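Local coordinates for DspB (Aggregatibacter actinomycetemcomitans, PDB 1YHT), which probably hydrolyses beta-linked N-acetylhexosamine residues of biofilm polysaccharide, as a glycoside hydrolase of family 20 that releases bacteria from the biofilm, at residues I62-L67 against Q161-E166; E58-E63 against T122-L127. All blocks are in the same frame, centred on the assembly; numbering follows the deposited sequence.

Contact 1 (I62-L67 against Q161-E166)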
# COMPACT_ATOMS: atom_id res chain seq x y z
N ILE A 62 11.87 2.31 -6.67
CA ILE A 62 12.84 1.21 -6.81
C ILE A 62 13.36 1.15 -8.21
O ILE A 62 12.74 1.63 -9.14
CB ILE A 62 12.24 -0.20 -6.41
CG1 ILE A 62 11.16 -0.66 -7.38
CG2 ILE A 62 11.67 -0.10 -5.03
CD1 ILE A 62 10.44 -1.96 -6.93
N GLU A 63 14.50 0.49 -8.35
CA GLU A 63 15.12 0.26 -9.61
C GLU A 63 14.24 -0.61 -10.52
O GLU A 63 13.49 -1.50 -10.05
CB GLU A 63 16.50 -0.37 -9.41
CG GLU A 63 17.32 -0.49 -10.67
CD GLU A 63 18.82 -0.71 -10.45
OE1 GLU A 63 19.32 -0.93 -9.32
OE2 GLU A 63 19.51 -0.58 -11.47
N SER A 64 14.39 -0.39 -11.83
CA SER A 64 13.57 -1.10 -12.84
C SER A 64 14.28 -1.18 -14.19
O SER A 64 14.65 -0.15 -14.76
CB SER A 64 12.24 -0.39 -13.07
OG SER A 64 11.48 -1.08 -14.08
N HIS A 65 14.45 -2.41 -14.69
CA HIS A 65 14.81 -2.63 -16.11
C HIS A 65 13.66 -2.21 -17.05
O HIS A 65 13.86 -1.50 -18.01
CB HIS A 65 15.11 -4.12 -16.36
CG HIS A 65 16.51 -4.55 -16.03
ND1 HIS A 65 17.02 -4.54 -14.75
CD2 HIS A 65 17.48 -5.07 -16.82
CE1 HIS A 65 18.26 -4.99 -14.78
NE2 HIS A 65 18.58 -5.30 -16.04
N LEU A 66 12.44 -2.65 -16.73
CA LEU A 66 11.28 -2.40 -17.62
C LEU A 66 10.98 -0.91 -17.80
O LEU A 66 10.62 -0.46 -18.91
CB LEU A 66 10.03 -3.14 -17.09
CG LEU A 66 9.72 -4.55 -17.60
CD1 LEU A 66 10.83 -5.45 -17.49
CD2 LEU A 66 8.56 -5.14 -16.82
N LEU A 67 11.08 -0.15 -16.72
CA LEU A 67 10.86 1.30 -16.78
C LEU A 67 12.15 2.09 -17.01
O LEU A 67 12.13 3.31 -17.06
CB LEU A 67 10.14 1.79 -15.54
CG LEU A 67 8.87 1.00 -15.20
CD1 LEU A 67 8.38 1.41 -13.87
CD2 LEU A 67 7.77 1.18 -16.23
N GLN A 161 1.25 -6.84 -15.99
CA GLN A 161 1.76 -8.12 -15.60
C GLN A 161 3.27 -8.25 -15.84
O GLN A 161 3.94 -8.82 -15.04
CB GLN A 161 0.98 -9.20 -16.32
CG GLN A 161 -0.42 -9.40 -15.67
CD GLN A 161 -1.23 -10.46 -16.40
OE1 GLN A 161 -0.82 -10.94 -17.45
NE2 GLN A 161 -2.38 -10.82 -15.83
N SER A 162 3.79 -7.70 -16.93
CA SER A 162 5.24 -7.65 -17.15
C SER A 162 5.97 -6.88 -16.03
O SER A 162 7.01 -7.34 -15.60
CB SER A 162 5.59 -7.10 -18.54
OG SER A 162 5.49 -5.69 -18.55
N LEU A 163 5.41 -5.78 -15.53
CA LEU A 163 6.00 -5.02 -14.42
C LEU A 163 5.82 -5.79 -13.10
O LEU A 163 6.76 -5.94 -12.29
CB LEU A 163 5.37 -3.62 -14.30
CG LEU A 163 5.97 -2.63 -13.31
CD1 LEU A 163 7.52 -2.42 -13.54
CD2 LEU A 163 5.19 -1.30 -13.41
N MET A 164 4.66 -6.40 -12.91
CA MET A 164 4.48 -7.28 -11.74
C MET A 164 5.52 -8.39 -11.70
O MET A 164 6.09 -8.65 -10.63
CB MET A 164 3.09 -7.88 -11.72
CG MET A 164 1.97 -6.86 -11.50
SD MET A 164 0.32 -7.59 -11.87
CE MET A 164 0.14 -8.73 -10.50
N SER A 165 5.80 -9.02 -12.84
CA SER A 165 6.84 -10.07 -12.89
C SER A 165 8.23 -9.60 -12.44
O SER A 165 8.96 -10.31 -11.74
CB SER A 165 6.93 -10.64 -14.31
OG SER A 165 5.72 -11.32 -14.64
N GLU A 166 8.60 -8.39 -12.88
CA GLU A 166 9.84 -7.78 -12.45
C GLU A 166 9.87 -7.52 -10.94
O GLU A 166 10.86 -7.82 -10.25
CB GLU A 166 10.03 -6.48 -13.21
CG GLU A 166 11.36 -5.81 -12.86
CD GLU A 166 11.60 -4.53 -13.62
OE1 GLU A 166 11.18 -3.47 -13.12
OE2 GLU A 166 12.25 -4.60 -14.67
O HOH W 1 10.84 -2.35 -10.57

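Contact 2 (E58-E63 against T122-L127)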
# COMPACT_ATOMS: atom_id res chain seq x y z
N GLU A 58 3.70 10.43 -7.24
CA GLU A 58 4.83 11.31 -7.08
C GLU A 58 6.15 10.61 -7.44
O GLU A 58 7.10 11.29 -7.87
CB GLU A 58 4.91 11.81 -5.63
CG GLU A 58 3.79 12.76 -5.19
CD GLU A 58 2.51 12.06 -4.82
OE1 GLU A 58 2.41 10.83 -4.97
OE2 GLU A 58 1.59 12.74 -4.37
N ASN A 59 6.21 9.29 -7.27
CA ASN A 59 7.43 8.56 -7.57
C ASN A 59 7.22 7.04 -7.67
O ASN A 59 6.20 6.51 -7.22
CB ASN A 59 8.47 8.87 -6.48
CG ASN A 59 9.90 8.44 -6.85
OD1 ASN A 59 10.28 8.34 -8.02
ND2 ASN A 59 10.70 8.26 -5.84
N TYR A 60 8.19 6.39 -8.32
CA TYR A 60 8.33 4.94 -8.38
C TYR A 60 9.72 4.73 -7.77
O TYR A 60 10.73 5.01 -8.41
CB TYR A 60 8.31 4.44 -9.86
CG TYR A 60 8.39 2.96 -10.00
CD1 TYR A 60 7.24 2.18 -9.93
CD2 TYR A 60 9.63 2.31 -10.12
CE1 TYR A 60 7.30 0.78 -10.03
CE2 TYR A 60 9.71 0.91 -10.20
CZ TYR A 60 8.51 0.16 -10.16
OH TYR A 60 8.52 -1.19 -10.21
N ALA A 61 9.77 4.22 -6.54
CA ALA A 61 10.94 4.36 -5.70
C ALA A 61 11.90 3.16 -5.65
O ALA A 61 12.66 3.03 -4.69
CB ALA A 61 10.51 4.72 -4.30
N ILE A 62 11.87 2.31 -6.67
CA ILE A 62 12.84 1.21 -6.81
C ILE A 62 13.36 1.15 -8.21
O ILE A 62 12.74 1.63 -9.14
CB ILE A 62 12.24 -0.20 -6.41
CG1 ILE A 62 11.16 -0.66 -7.38
CG2 ILE A 62 11.67 -0.10 -5.03
CD1 ILE A 62 10.44 -1.96 -6.93
N GLU A 63 14.50 0.49 -8.35
CA GLU A 63 15.12 0.26 -9.61
C GLU A 63 14.24 -0.61 -10.52
O GLU A 63 13.49 -1.50 -10.05
CB GLU A 63 16.50 -0.37 -9.41
CG GLU A 63 17.32 -0.49 -10.67
CD GLU A 63 18.82 -0.71 -10.45
OE1 GLU A 63 19.32 -0.93 -9.32
OE2 GLU A 63 19.51 -0.58 -11.47
N THR A 122 0.99 7.56 -11.54
CA THR A 122 1.55 8.56 -12.44
C THR A 122 3.06 8.43 -12.64
O THR A 122 3.54 8.65 -13.72
CB THR A 122 1.18 9.98 -12.05
OG1 THR A 122 -0.24 10.05 -11.90
CG2 THR A 122 1.59 10.97 -13.12
N ALA A 123 3.80 8.08 -11.60
CA ALA A 123 5.25 7.97 -11.74
C ALA A 123 5.61 6.91 -12.80
O ALA A 123 6.50 7.09 -13.62
CB ALA A 123 5.88 7.65 -10.40
N ILE A 124 4.92 5.79 -12.76
CA ILE A 124 5.07 4.75 -13.79
C ILE A 124 4.79 5.33 -15.18
O ILE A 124 5.57 5.12 -16.09
CB ILE A 124 4.12 3.58 -13.52
CG1 ILE A 124 4.61 2.76 -12.30
CG2 ILE A 124 4.01 2.70 -14.73
CD1 ILE A 124 3.57 1.79 -11.73
N PHE A 125 3.68 6.03 -15.34
CA PHE A 125 3.37 6.69 -16.64
C PHE A 125 4.53 7.58 -17.11
O PHE A 125 4.95 7.56 -18.27
CB PHE A 125 2.12 7.56 -16.50
CG PHE A 125 0.82 6.80 -16.24
CD1 PHE A 125 0.69 5.47 -16.55
CD2 PHE A 125 -0.27 7.48 -15.76
CE1 PHE A 125 -0.54 4.81 -16.35
CE2 PHE A 125 -1.51 6.82 -15.54
CZ PHE A 125 -1.63 5.50 -15.84
N LYS A 126 5.06 8.38 -16.19
CA LYS A 126 6.10 9.31 -16.56
C LYS A 126 7.38 8.57 -17.00
O LYS A 126 8.03 8.98 -17.94
CB LYS A 126 6.38 10.27 -15.42
CG LYS A 126 5.17 11.21 -15.10
CD LYS A 126 4.56 11.83 -16.40
CE LYS A 126 3.62 13.02 -16.17
NZ LYS A 126 3.18 13.57 -17.53
N LEU A 127 7.74 7.47 -16.33
CA LEU A 127 8.90 6.66 -16.79
C LEU A 127 8.69 5.96 -18.14
O LEU A 127 9.63 5.87 -18.96
CB LEU A 127 9.26 5.62 -15.71
CG LEU A 127 9.84 6.19 -14.41
CD1 LEU A 127 9.81 5.14 -13.31
CD2 LEU A 127 11.23 6.73 -14.67

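Contact 1 (I62-L67 against Q161-E166)
Glu-166 reaches out from helix 154-171 and puts both carboxylate oxygens on the loop 62-67. Its CG stands anti to the backbone N (chi1 -177°) and the chain stays extended beyond it, which carries the carboxylate clear of the helix and against the turn that starts at Ser-64. Glu-166 OE1 accepts the hydroxyl proton of Ser-64 OG at 2.6 Å. Glu-166 OE2 accepts the backbone N-H of Leu-66, N to O 2.8 Å, in a fairly straight bond; each oxygen uses its syn lone pair. A water extends the grip, donating to Glu-166 OE1 at 2.8 Å and to the carbonyl oxygen of Glu-63.

Within the loop, Ser-64 OG accepts the N-H of Leu-67, N to OG 2.8 Å. This is an ST motif, so the same hydroxyl ties the turn together while it gives its proton to the helix.

The leucines fill in around these bonds. Leu-66 comes at Glu-166 from the opposite direction, its CD1 close to Glu-166 OE2, while its CD2 sits over the turn of helix at Ser-162, nearest the carbonyl oxygen there. Two contacts are apolar: Leu-66 CD2 approaches Leu-163 CB to 4.3 Å, and deeper in Leu-67 and Leu-163 cross at about a right angle, with Leu-67 CD1 3.9 Å from Leu-163 CD1. The same two leucines also meet helix 122-132.

The loop follows strand 49-53 of the TIM barrel, and the helix is the last of those between strands 110-117 and 177-181. With two bonds from the loop and one from water, the carboxylate is held in a set rotation, and this donor-rich setting would probably favour its charged form.

Contact 2 (E58-E63 against T122-L127)
Asn-59 and Ala-123 mark the closest backbone approach, CA to CA 4.7 Å, where an irregular piece of loop passes the first turn of helix 122-132. The backbone at Tyr-60 lies against the methyl group of Ala-123, with Tyr-60 N 3.4 Å from Ala-123 CB.

Tyr-60 carries most of the side-chain contact. Its CG is anti to the backbone N (chi1 -178°), and this swings the ring along the flank of the helix toward Ile-124. There Ile-124 CG1 lies 3.6 Å from Tyr-60 CD1, approaching the ring obliquely. One turn further along the helix from Ala-123, Leu-127 CD1 meets Tyr-60 CB at 3.8 Å, so Ala-123 and Leu-127 both border the base of the tyrosine. The ring also packs edge-to-face with Phe-54 and touches Leu-115 of a barrel strand.

No hydrogen bond crosses between the two segments; a backbone bond between Ala-123 and Asp-56, and a side-chain bond between Thr-122 OG1 and His-57 ND1, anchor the helix start just before Glu-58. The contact itself is therefore apolar and depends on fit, joining the loop after strand 49-53 to the helix that follows strand 110-117.

Both contacts start from the long loop after strand 49-53 and share Ile-62 and Glu-63, with centres about 11 Å apart. Contact 2 is buried and apolar; contact 1 is only partly buried and relies on a carboxylate, a hydroxyl and a water, with leucines on its inner side. Those leucines join the two: Leu-67 CD1 lies 3.9 Å from Tyr-60 CZ, and Leu-163 CD2 is equally far from Ile-124 CD1. Helices 122-132 and 154-171 thus grip one loop through a continuous hydrophobic layer, while the polar anchoring in contact 1 falls where the loop nears the surface.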